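Local coordinates for protein sulfate adenylyltransferase (PDB 4DNX) that catalyses the adenylyl transfer from ATP to sulfate that yields adenosine 5'-phosphosulfate and diphosphate, the first step in reducing sulfate to sulfite, at residues K3-D8 against D321-E326; P174-T179 against M228-L233; V181-E186 against M261-G266; G223-M228 against Q285-T290. One frame throughout, in Å; residues are numbered along the deposited sequence. Where two conformers were deposited one is given.

Contact 1 (K3-D8 against D321-E326)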
loop_
_atom_site.group_PDB
_atom_site.type_symbol
_atom_site.label_atom_id
_atom_site.label_comp_id
_atom_site.label_asym_id
_atom_site.label_seq_id
_atom_site.Cartn_x
_atom_site.Cartn_y
_atom_site.Cartn_z
ATOM N N LYS A 3 -18.702 0.716 13.496
ATOM C CA LYS A 3 -19.042 1.821 12.593
ATOM C C LYS A 3 -17.961 2.902 12.565
ATOM O O LYS A 3 -17.260 3.098 13.557
ATOM C CB LYS A 3 -20.429 2.408 12.948
ATOM C CG LYS A 3 -20.465 3.158 14.281
ATOM C CD LYS A 3 -21.861 3.749 14.585
ATOM C CE LYS A 3 -22.376 4.708 13.470
ATOM N NZ LYS A 3 -21.502 5.901 13.103
ATOM N N PRO A 4 -17.804 3.590 11.428
ATOM C CA PRO A 4 -16.923 4.758 11.394
ATOM C C PRO A 4 -17.479 5.826 12.343
ATOM O O PRO A 4 -18.669 5.801 12.719
ATOM C CB PRO A 4 -17.015 5.249 9.936
ATOM C CG PRO A 4 -17.569 4.041 9.146
ATOM C CD PRO A 4 -18.435 3.313 10.118
ATOM N N VAL A 5 -16.638 6.785 12.728
ATOM C CA VAL A 5 -17.127 7.789 13.651
ATOM C C VAL A 5 -17.992 8.803 12.908
ATOM O O VAL A 5 -17.526 9.383 11.965
ATOM C CB VAL A 5 -15.964 8.529 14.385
ATOM C CG1 VAL A 5 -16.557 9.437 15.475
ATOM C CG2 VAL A 5 -15.007 7.500 15.036
ATOM N N GLY A 6 -19.240 8.965 13.317
ATOM C CA GLY A 6 -20.104 10.041 12.729
ATOM C C GLY A 6 -20.731 9.802 11.366
ATOM O O GLY A 6 -21.355 10.717 10.820
ATOM N N SER A 7 -20.566 8.599 10.804
ATOM C CA SER A 7 -21.232 8.207 9.542
ATOM C C SER A 7 -21.260 6.697 9.381
ATOM O O SER A 7 -20.560 5.973 10.078
ATOM C CB SER A 7 -20.501 8.801 8.330
ATOM O OG SER A 7 -19.177 8.288 8.283
ATOM N N ASP A 8 -22.046 6.203 8.429
ATOM C CA ASP A 8 -22.111 4.754 8.250
ATOM C C ASP A 8 -20.966 4.186 7.406
ATOM O O ASP A 8 -20.639 2.993 7.498
ATOM C CB ASP A 8 -23.455 4.363 7.630
ATOM C CG ASP A 8 -24.651 4.650 8.553
ATOM O OD1 ASP A 8 -24.504 4.664 9.797
ATOM O OD2 ASP A 8 -25.767 4.813 8.016
ATOM N N ASP A 321 -21.000 8.093 24.575
ATOM C CA ASP A 321 -21.355 7.400 23.336
ATOM C C ASP A 321 -20.979 8.089 21.989
ATOM O O ASP A 321 -21.548 7.764 20.946
ATOM C CB ASP A 321 -22.838 6.973 23.381
ATOM C CG ASP A 321 -23.146 6.039 24.568
ATOM O OD1 ASP A 321 -24.327 5.935 24.976
ATOM O OD2 ASP A 321 -22.203 5.409 25.101
ATOM N N VAL A 322 -20.032 9.020 21.989
ATOM C CA VAL A 322 -19.505 9.481 20.690
ATOM C C VAL A 322 -18.568 8.457 20.032
ATOM O O VAL A 322 -18.466 8.392 18.792
ATOM C CB VAL A 322 -18.825 10.875 20.749
ATOM C CG1 VAL A 322 -19.879 11.934 21.074
ATOM C CG2 VAL A 322 -17.688 10.886 21.746
ATOM N N LEU A 323 -17.876 7.679 20.861
ATOM C CA LEU A 323 -16.954 6.654 20.375
ATOM C C LEU A 323 -17.477 5.295 20.727
ATOM O O LEU A 323 -17.992 5.099 21.812
ATOM C CB LEU A 323 -15.566 6.793 21.026
ATOM C CG LEU A 323 -14.733 8.000 20.563
ATOM C CD1 LEU A 323 -13.470 8.120 21.414
ATOM C CD2 LEU A 323 -14.358 7.919 19.096
ATOM N N ALA A 324 -17.313 4.348 19.812
ATOM C CA ALA A 324 -17.637 2.970 20.095
ATOM C C ALA A 324 -16.419 2.136 20.438
ATOM O O ALA A 324 -16.554 1.097 21.075
ATOM C CB ALA A 324 -18.431 2.332 18.944
ATOM N N ILE A 325 -15.235 2.573 19.992
ATOM C CA ILE A 325 -13.976 1.864 20.322
ATOM C C ILE A 325 -13.761 1.884 21.837
ATOM O O ILE A 325 -14.109 2.884 22.511
ATOM C CB ILE A 325 -12.776 2.450 19.538
ATOM C CG1 ILE A 325 -11.504 1.590 19.706
ATOM C CG2 ILE A 325 -12.511 3.953 19.900
ATOM C CD1 ILE A 325 -10.336 1.930 18.684
ATOM N N GLU A 326 -13.213 0.789 22.372
ATOM C CA GLU A 326 -12.997 0.650 23.823
ATOM C C GLU A 326 -11.500 0.736 24.117
ATOM O O GLU A 326 -10.694 0.399 23.268
ATOM C CB GLU A 326 -13.524 -0.702 24.307
ATOM C CG GLU A 326 -15.036 -0.818 24.247
ATOM C CD GLU A 326 -15.515 -2.167 24.734
ATOM O OE1 GLU A 326 -16.272 -2.838 23.984
ATOM O OE2 GLU A 326 -15.115 -2.567 25.857
#
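V5 and L323 carry the one apolar touch between these two loops, with V5 CG2 lying 4.1 Å from L323 CD2 where the side chains cross obliquely. The other branch of V5, CG1, is set opposite the backbone N (chi1 -173°) and approaches the carbonyl oxygen of V322, CG1 to O 4.0 Å. L323 reaches the contact indirectly: its CB leaves the backbone pointing away from 3-8, and only CD2 comes back near V5. Neither distance is short, no hydrogen bond joins the segments, and they bury just 115 Å² between them, so this is light packing centred on a buried valine.

The solvent side is looser still. A324 turns its CB toward 3-8, yet A324 CB stays 5.2 Å from K3 CG. K3 is exposed and folds its chain back over its own loop: NZ donates to P4 O at 2.9 Å, almost in line with the carbonyl (170° at the oxygen), and to S7 O at 3.2 Å from well above that carbonyl's plane. These two bonds tie K3 to carbonyls of its own loop.

The contact joins the PUA-like region, which holds 3-8, to the ATP-sulfurylase region, which holds 321-326. Both loops are bonded to helix 274-287, K3 O to Q285 NE2 and V5 N to N286 OD1 on one side, A324 N and I325 N to Q285 OE1 on the other, consistent with a link made mainly through that helix. Loop 321-326 runs directly into strand 326-329, an outermost strand of the parallel sheet, and 3-8 packs beside its entry.

Contact 2 (P174-T179 against M228-L233)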
loop_
_atom_site.group_PDB
_atom_site.type_symbol
_atom_site.label_atom_id
_atom_site.label_comp_id
_atom_site.label_asym_id
_atom_site.label_seq_id
_atom_site.Cartn_x
_atom_site.Cartn_y
_atom_site.Cartn_z
ATOM N N PRO A 174 6.482 2.353 1.055
ATOM C CA PRO A 174 5.406 1.854 0.150
ATOM C C PRO A 174 4.732 0.586 0.626
ATOM O O PRO A 174 3.533 0.383 0.262
ATOM C CB PRO A 174 6.107 1.632 -1.196
ATOM C CG PRO A 174 7.609 1.336 -0.804
ATOM C CD PRO A 174 7.801 2.327 0.368
ATOM N N ASP A 175 5.428 -0.258 1.383
ATOM C CA ASP A 175 4.828 -1.531 1.852
ATOM C C ASP A 175 4.027 -1.416 3.130
ATOM O O ASP A 175 3.205 -2.293 3.436
ATOM C CB ASP A 175 5.888 -2.649 2.009
ATOM C CG ASP A 175 6.526 -3.055 0.671
ATOM O OD1 ASP A 175 5.916 -2.801 -0.419
ATOM O OD2 ASP A 175 7.622 -3.651 0.682
ATOM N N THR A 176 4.243 -0.355 3.903
ATOM C CA THR A 176 3.627 -0.259 5.202
ATOM C C THR A 176 2.556 0.827 5.309
ATOM O O THR A 176 1.575 0.641 6.015
ATOM C CB THR A 176 4.668 -0.073 6.342
ATOM O OG1 THR A 176 5.527 1.011 6.012
ATOM C CG2 THR A 176 5.523 -1.343 6.468
ATOM N N PHE A 177 2.728 1.956 4.601
ATOM C CA PHE A 177 1.727 2.997 4.653
ATOM C C PHE A 177 0.394 2.449 4.176
ATOM O O PHE A 177 0.352 1.818 3.114
ATOM C CB PHE A 177 2.084 4.231 3.805
ATOM C CG PHE A 177 1.011 5.266 3.817
ATOM C CD1 PHE A 177 0.918 6.193 4.864
ATOM C CD2 PHE A 177 -0.002 5.259 2.810
ATOM C CE1 PHE A 177 -0.121 7.141 4.890
ATOM C CE2 PHE A 177 -1.084 6.170 2.871
ATOM C CZ PHE A 177 -1.111 7.130 3.890
ATOM N N ARG A 178 -0.659 2.697 4.986
ATOM C CA ARG A 178 -2.037 2.245 4.650
ATOM C C ARG A 178 -3.034 3.329 4.985
ATOM O O ARG A 178 -2.874 4.043 5.960
ATOM C CB ARG A 178 -2.443 1.040 5.526
ATOM C CG ARG A 178 -1.712 -0.164 5.151
ATOM C CD ARG A 178 -2.285 -0.828 3.898
ATOM N NE ARG A 178 -1.633 -2.117 3.788
ATOM C CZ ARG A 178 -0.379 -2.306 3.375
ATOM N NH1 ARG A 178 0.380 -1.284 2.956
ATOM N NH2 ARG A 178 0.118 -3.540 3.360
ATOM N N THR A 179 -4.069 3.417 4.166
ATOM C CA THR A 179 -5.202 4.265 4.484
ATOM C C THR A 179 -6.095 3.562 5.487
ATOM O O THR A 179 -6.042 2.322 5.624
ATOM C CB THR A 179 -6.046 4.575 3.220
ATOM O OG1 THR A 179 -6.555 3.346 2.658
ATOM C CG2 THR A 179 -5.172 5.320 2.184
ATOM N N MET A 228 2.099 1.637 12.864
ATOM C CA MET A 228 3.405 2.290 13.082
ATOM C C MET A 228 3.352 3.756 12.673
ATOM O O MET A 228 2.738 4.112 11.640
ATOM C CB MET A 228 4.512 1.572 12.294
ATOM C CG MET A 228 4.866 0.071 12.820
ATOM S SD MET A 228 6.119 -0.701 11.792
ATOM C CE MET A 228 5.360 -0.688 10.146
ATOM N N LEU A 229 3.948 4.612 13.495
ATOM C CA LEU A 229 3.941 6.030 13.169
ATOM C C LEU A 229 5.118 6.227 12.211
ATOM O O LEU A 229 6.280 6.058 12.597
ATOM C CB LEU A 229 4.061 6.883 14.446
ATOM C CG LEU A 229 4.274 8.389 14.188
ATOM C CD1 LEU A 229 3.285 8.965 13.131
ATOM C CD2 LEU A 229 4.123 9.068 15.528
ATOM N N LEU A 230 4.818 6.559 10.950
ATOM C CA LEU A 230 5.823 6.799 9.931
ATOM C C LEU A 230 6.219 8.279 9.929
ATOM O O LEU A 230 5.369 9.150 10.099
ATOM C CB LEU A 230 5.239 6.469 8.541
ATOM C CG LEU A 230 4.701 5.036 8.520
ATOM C CD1 LEU A 230 3.934 4.827 7.204
ATOM C CD2 LEU A 230 5.790 4.001 8.663
ATOM N N GLY A 231 7.493 8.560 9.701
ATOM C CA GLY A 231 7.874 9.957 9.617
ATOM C C GLY A 231 9.357 10.044 9.455
ATOM O O GLY A 231 10.023 9.019 9.308
ATOM N N GLN A 232 9.893 11.263 9.480
ATOM C CA GLN A 232 11.352 11.437 9.337
ATOM C C GLN A 232 12.065 10.832 10.564
ATOM O O GLN A 232 11.568 10.923 11.692
ATOM C CB GLN A 232 11.737 12.916 9.102
ATOM C CG GLN A 232 10.863 13.691 8.059
ATOM C CD GLN A 232 11.505 13.835 6.655
ATOM O OE1 GLN A 232 12.663 14.250 6.506
ATOM N NE2 GLN A 232 10.736 13.506 5.625
ATOM N N LEU A 233 13.206 10.181 10.337
ATOM C CA LEU A 233 13.932 9.479 11.402
ATOM C C LEU A 233 14.469 10.442 12.465
ATOM O O LEU A 233 15.149 11.420 12.140
ATOM C CB LEU A 233 15.086 8.654 10.803
ATOM C CG LEU A 233 15.588 7.386 11.514
ATOM C CD1 LEU A 233 14.464 6.357 11.708
ATOM C CD2 LEU A 233 16.752 6.790 10.737
#
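T176 is the first residue of 174-179 to meet the strand end, and it does so with both branches. Its CG2 lies 3.7 Å from M228 CE, the two side chains crossing at about a right angle. The methionine methyl is delivered by a bend at the sulfur (chi3 -59°) after a straight run through CG. The other branch, OG1, faces L230 CD2 at 4.0 Å, a van der Waals approach without a polar bond.

F177 follows and takes the other methyl of the same leucine: L230 CD1 sits 3.8 Å from F177 CA and 3.9 Å from F177 CB. CD1 reaches the aromatic ring at its edge, near the ring plane; the ring of F166 meets it with the planes at about 35°. L230 is therefore straddled by two consecutive residues, one on each methyl.

R178 turns back on its own loop. NH1 donates to D175 O at 3.0 Å and to F177 O at 3.1 Å. Its NH2 forms a salt bridge with E182 of the second subunit, which D175 also meets. T179 closes the segment as N-cap, its OG1 bonded to E182 N.

The loop thus links helix 167-172 to helix 180-190 across the C-terminal part of strand 223-230 in the parallel sheet of the Rossmann-like domain, with R178 bonded through its backbone to G264 of strand 260-266 and M228 also resting on helix 240-254.

Contact 3 (V181-E186 against M261-G266)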
loop_
_atom_site.group_PDB
_atom_site.type_symbol
_atom_site.label_atom_id
_atom_site.label_comp_id
_atom_site.label_asym_id
_atom_site.label_seq_id
_atom_site.Cartn_x
_atom_site.Cartn_y
_atom_site.Cartn_z
ATOM N N VAL A 181 -9.171 3.300 4.959
ATOM C CA VAL A 181 -10.032 2.586 4.028
ATOM C C VAL A 181 -9.479 1.152 3.794
ATOM O O VAL A 181 -10.231 0.156 3.893
ATOM C CB VAL A 181 -10.163 3.362 2.682
ATOM C CG1 VAL A 181 -10.849 2.499 1.613
ATOM C CG2 VAL A 181 -10.888 4.735 2.917
ATOM N N GLU A 182 -8.180 1.058 3.536
ATOM C CA GLU A 182 -7.603 -0.263 3.192
ATOM C C GLU A 182 -7.455 -1.138 4.445
ATOM O O GLU A 182 -7.639 -2.371 4.336
ATOM C CB GLU A 182 -6.253 -0.087 2.504
ATOM C CG GLU A 182 -5.582 -1.419 2.005
ATOM C CD GLU A 182 -6.461 -2.318 1.085
ATOM O OE1 GLU A 182 -7.466 -1.859 0.481
ATOM O OE2 GLU A 182 -6.096 -3.517 0.927
ATOM N N ILE A 183 -7.149 -0.528 5.588
ATOM C CA ILE A 183 -7.081 -1.335 6.852
ATOM C C ILE A 183 -8.468 -1.938 7.131
ATOM O O ILE A 183 -8.582 -3.165 7.428
ATOM C CB ILE A 183 -6.587 -0.482 7.995
ATOM C CG1 ILE A 183 -5.099 -0.192 7.779
ATOM C CG2 ILE A 183 -6.792 -1.169 9.307
ATOM C CD1 ILE A 183 -4.463 0.800 8.810
ATOM N N ARG A 184 -9.544 -1.120 7.001
ATOM C CA ARG A 184 -10.926 -1.639 7.172
ATOM C C ARG A 184 -11.239 -2.804 6.196
ATOM O O ARG A 184 -11.814 -3.827 6.609
ATOM C CB ARG A 184 -11.945 -0.442 7.039
ATOM C CG ARG A 184 -13.434 -0.658 7.338
ATOM C CD ARG A 184 -14.080 0.767 7.440
ATOM N NE ARG A 184 -14.028 1.347 8.811
ATOM C CZ ARG A 184 -14.951 1.094 9.741
ATOM N NH1 ARG A 184 -15.975 0.240 9.488
ATOM N NH2 ARG A 184 -14.848 1.615 10.956
ATOM N N HIS A 185 -10.838 -2.683 4.924
ATOM C CA HIS A 185 -11.073 -3.757 3.935
ATOM C C HIS A 185 -10.369 -5.039 4.350
ATOM O O HIS A 185 -10.986 -6.112 4.303
ATOM C CB HIS A 185 -10.526 -3.333 2.568
ATOM C CG HIS A 185 -11.374 -2.321 1.865
ATOM N ND1 HIS A 185 -10.843 -1.379 0.998
ATOM C CD2 HIS A 185 -12.697 -2.067 1.924
ATOM C CE1 HIS A 185 -11.816 -0.616 0.536
ATOM N NE2 HIS A 185 -12.950 -1.021 1.064
ATOM N N GLU A 186 -9.091 -4.903 4.729
ATOM C CA GLU A 186 -8.278 -6.057 5.137
ATOM C C GLU A 186 -8.780 -6.740 6.415
ATOM O O GLU A 186 -8.795 -7.975 6.474
ATOM C CB GLU A 186 -6.812 -5.677 5.274
ATOM C CG GLU A 186 -5.917 -6.798 5.794
ATOM C CD GLU A 186 -4.453 -6.637 5.402
ATOM O OE1 GLU A 186 -3.708 -7.617 5.617
ATOM O OE2 GLU A 186 -4.052 -5.546 4.879
ATOM N N MET A 261 -1.581 -7.691 11.741
ATOM C CA MET A 261 -1.462 -6.845 10.575
ATOM C C MET A 261 -0.452 -5.750 10.875
ATOM O O MET A 261 -0.661 -4.997 11.802
ATOM C CB MET A 261 -2.804 -6.172 10.292
ATOM C CG MET A 261 -3.725 -6.954 9.454
ATOM S SD MET A 261 -5.326 -6.093 9.366
ATOM C CE MET A 261 -4.812 -4.524 8.670
ATOM N N VAL A 262 0.626 -5.682 10.092
ATOM C CA VAL A 262 1.676 -4.645 10.261
ATOM C C VAL A 262 1.431 -3.507 9.261
ATOM O O VAL A 262 1.375 -3.727 8.021
ATOM C CB VAL A 262 3.087 -5.233 10.103
ATOM C CG1 VAL A 262 4.169 -4.152 10.282
ATOM C CG2 VAL A 262 3.326 -6.346 11.169
ATOM N N THR A 263 1.252 -2.306 9.801
ATOM C CA THR A 263 0.743 -1.190 8.969
ATOM C C THR A 263 1.342 0.075 9.507
ATOM O O THR A 263 1.994 0.081 10.564
ATOM C CB THR A 263 -0.789 -1.007 9.107
ATOM O OG1 THR A 263 -1.105 -0.543 10.424
ATOM C CG2 THR A 263 -1.561 -2.315 8.779
ATOM N N GLY A 264 1.065 1.166 8.815
ATOM C CA GLY A 264 1.576 2.472 9.254
ATOM C C GLY A 264 0.763 3.642 8.748
ATOM O O GLY A 264 -0.026 3.522 7.778
ATOM N N TYR A 265 0.966 4.797 9.387
ATOM C CA TYR A 265 0.250 5.984 8.969
ATOM C C TYR A 265 1.174 7.182 9.140
ATOM O O TYR A 265 2.212 7.087 9.778
ATOM C CB TYR A 265 -1.026 6.162 9.813
ATOM C CG TYR A 265 -0.762 6.540 11.256
ATOM C CD1 TYR A 265 -0.245 5.620 12.154
ATOM C CD2 TYR A 265 -0.930 7.875 11.678
ATOM C CE1 TYR A 265 0.012 5.975 13.443
ATOM C CE2 TYR A 265 -0.653 8.251 12.993
ATOM C CZ TYR A 265 -0.163 7.290 13.847
ATOM O OH TYR A 265 0.074 7.637 15.152
ATOM N N GLY A 266 0.762 8.306 8.555
ATOM C CA GLY A 266 1.591 9.532 8.630
ATOM C C GLY A 266 0.825 10.722 9.199
ATOM O O GLY A 266 -0.205 11.115 8.649
#
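Helix-on-sheet packing of the Rossmann-like domain brings helix 180-190 against strand 260-266, with short-segment axes 10.6 Å apart and running nearly antiparallel at 164°. M261 supplies most of the strand's side of this layer. Its chain is bent at the sulfur (chi3 59°), which turns CE toward the helix, 3.9 Å from I183 CG2. E186 comes from the opposite direction, and its aliphatic CG lies 3.7 Å from M261 SD. Both E186 and M261 occupy two conformers, so the details of that pairing are less certain than the rest.

One helix turn earlier, I183 extends CD1 tip to tip toward T263, 4.0 Å from T263 OG1 and 4.1 Å from T263 CB. The threonine hydroxyl has its polar partner elsewhere, in the backbone oxygen of I226 on the next strand; toward the helix it offers only van der Waals contact.

The carboxylate of E186 is buried but paired, OE1 forming a salt bridge with R190 one turn on. The strand also meets the second subunit, since V262 N bonds to E189 OE1 of that subunit.

Strand 260-266 is one of the two outermost strands of the parallel sheet within this chain, bonded along one edge to strand 223-230, and I183 also touches H227 on that neighbour and M287 at the end of helix 274-287.

Contact 4 (G223-M228 against Q285-T290)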
loop_
_atom_site.group_PDB
_atom_site.type_symbol
_atom_site.label_atom_id
_atom_site.label_comp_id
_atom_site.label_asym_id
_atom_site.label_seq_id
_atom_site.Cartn_x
_atom_site.Cartn_y
_atom_site.Cartn_z
ATOM N N GLY A 223 -7.384 -10.445 16.312
ATOM C CA GLY A 223 -6.161 -9.959 15.717
ATOM C C GLY A 223 -5.736 -8.642 16.323
ATOM O O GLY A 223 -6.519 -8.018 17.048
ATOM N N VAL A 224 -4.486 -8.267 16.044
ATOM C CA VAL A 224 -3.920 -6.945 16.407
ATOM C C VAL A 224 -3.398 -6.239 15.151
ATOM O O VAL A 224 -2.779 -6.862 14.273
ATOM C CB VAL A 224 -2.786 -7.074 17.440
ATOM C CG1 VAL A 224 -1.643 -7.996 16.931
ATOM C CG2 VAL A 224 -2.208 -5.689 17.809
ATOM N N VAL A 225 -3.723 -4.944 15.042
ATOM C CA VAL A 225 -3.151 -4.094 14.016
ATOM C C VAL A 225 -2.018 -3.343 14.728
ATOM O O VAL A 225 -2.303 -2.609 15.715
ATOM C CB VAL A 225 -4.190 -3.087 13.470
ATOM C CG1 VAL A 225 -3.479 -2.185 12.410
ATOM C CG2 VAL A 225 -5.371 -3.831 12.793
ATOM N N ILE A 226 -0.784 -3.516 14.232
ATOM C CA ILE A 226 0.404 -2.785 14.773
ATOM C C ILE A 226 0.446 -1.590 13.832
ATOM O O ILE A 226 0.647 -1.751 12.622
ATOM C CB ILE A 226 1.661 -3.635 14.668
ATOM C CG1 ILE A 226 1.531 -4.886 15.588
ATOM C CG2 ILE A 226 2.861 -2.771 15.104
ATOM C CD1 ILE A 226 2.698 -5.886 15.566
ATOM N N HIS A 227 0.175 -0.417 14.372
ATOM C CA HIS A 227 -0.066 0.790 13.547
ATOM C C HIS A 227 1.155 1.677 13.793
ATOM O O HIS A 227 1.234 2.366 14.812
ATOM C CB HIS A 227 -1.382 1.418 14.013
ATOM C CG HIS A 227 -2.050 2.282 12.972
ATOM N ND1 HIS A 227 -2.771 3.409 13.305
ATOM C CD2 HIS A 227 -2.075 2.205 11.626
ATOM C CE1 HIS A 227 -3.256 3.973 12.207
ATOM N NE2 HIS A 227 -2.838 3.268 11.165
ATOM N N MET A 228 2.099 1.637 12.864
ATOM C CA MET A 228 3.405 2.290 13.082
ATOM C C MET A 228 3.352 3.756 12.673
ATOM O O MET A 228 2.738 4.112 11.640
ATOM C CB MET A 228 4.512 1.572 12.294
ATOM C CG MET A 228 4.866 0.071 12.820
ATOM S SD MET A 228 6.119 -0.701 11.792
ATOM C CE MET A 228 5.360 -0.688 10.146
ATOM N N GLN A 285 -10.815 3.927 15.478
ATOM C CA GLN A 285 -12.186 3.426 15.225
ATOM C C GLN A 285 -12.452 3.517 13.734
ATOM O O GLN A 285 -13.019 2.572 13.137
ATOM C CB GLN A 285 -13.238 4.203 16.030
ATOM C CG GLN A 285 -14.666 3.642 15.797
ATOM C CD GLN A 285 -15.729 4.300 16.663
ATOM O OE1 GLN A 285 -15.504 4.597 17.845
ATOM N NE2 GLN A 285 -16.929 4.471 16.093
ATOM N N ASN A 286 -12.056 4.641 13.119
ATOM C CA ASN A 286 -12.246 4.755 11.653
ATOM C C ASN A 286 -11.584 3.640 10.811
ATOM O O ASN A 286 -12.154 3.184 9.839
ATOM C CB ASN A 286 -11.827 6.149 11.146
ATOM C CG ASN A 286 -12.936 7.156 11.308
ATOM O OD1 ASN A 286 -14.108 6.785 11.414
ATOM N ND2 ASN A 286 -12.587 8.438 11.277
ATOM N N MET A 287 -10.407 3.189 11.232
ATOM C CA MET A 287 -9.702 2.120 10.535
ATOM C C MET A 287 -10.293 0.716 10.849
ATOM O O MET A 287 -9.994 -0.225 10.110
ATOM C CB MET A 287 -8.193 2.228 10.776
ATOM C CG MET A 287 -7.756 1.466 11.979
ATOM S SD MET A 287 -6.001 1.832 12.297
ATOM C CE MET A 287 -5.718 0.618 13.623
ATOM N N GLY A 288 -11.211 0.599 11.847
ATOM C CA GLY A 288 -11.914 -0.658 12.086
ATOM C C GLY A 288 -11.529 -1.396 13.370
ATOM O O GLY A 288 -12.021 -2.510 13.617
ATOM N N ALA A 289 -10.649 -0.793 14.170
ATOM C CA ALA A 289 -10.275 -1.419 15.449
ATOM C C ALA A 289 -11.415 -1.278 16.445
ATOM O O ALA A 289 -12.113 -0.239 16.465
ATOM C CB ALA A 289 -8.997 -0.804 16.016
ATOM N N THR A 290 -11.596 -2.311 17.273
ATOM C CA THR A 290 -12.623 -2.307 18.298
ATOM C C THR A 290 -12.070 -1.939 19.678
ATOM O O THR A 290 -12.851 -1.583 20.585
ATOM C CB THR A 290 -13.376 -3.677 18.377
ATOM O OG1 THR A 290 -12.442 -4.722 18.642
ATOM C CG2 THR A 290 -14.123 -4.014 17.099
#
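Two successive backbone amides, those of A324 and I325, grip Q285 OE1 and anchor the last helical turn from which M287 reaches across to H227 and V225. The sulfur of M287 lies over one face of the imidazole, 3.6 Å from its centroid and 15° off the ring normal, a Met-aromatic contact. SD is displaced toward the rim, and CE1 of H227 is its nearest ring atom at 3.5 Å. M287 CE stays over the same face as a CH-pi partner, 4.2 Å from the centroid, and goes on to touch V225 CG1 at 3.8 Å.

A wide first torsion (chi1 90°) sets M287 CG between the backbone N and the carbonyl carbon, and the rest of the chain runs extended toward the strand. Directly after M287 a Schellman motif ends helix 274-287: G288 N donates to Q285 O at 3.0 Å, and G288 has a phi of 110°, at which a CB would collide with M287 O. This turn leads from the helix into strand 291-294 of the parallel, Rossmann-like sheet, and the contact lays the helix's end on strand 223-230 of that sheet.

The ring of H227 is fixed at both nitrogens, ND1 bonded to R284 NE and NE2 to Y51 OH, while Y265 stacks on the face opposite the sulfur. Replacing the imidazole by an alanine here is likely to leave R284 NE and Y51 OH without these partners and to open a gap between M287 SD and Y265. Beyond the contact, M287 and A289 both rest on A197 of strand 195-200.

Contacts 2, 3 and 4 are buried and built around the parallel sheet, whereas contact 1 is partly buried and joins two loops. Contacts 2 and 4 use the same strand 223-230 and share M228, which bonds through its N to T263 O of contact 3. Contacts 3 and 4 lie closest, centres about 7 Å apart, and R184 NE reaches N286 O. A methionine takes part in all three buried contacts, beside a leucine in contact 2, against an isoleucine and a glutamate in contact 3, and over an imidazole face and a valine in contact 4. Contacts 2 and 3 also reach the second subunit, where salt bridges and hydrogen bonds join the packing; contacts 1 and 4 touch no other chain.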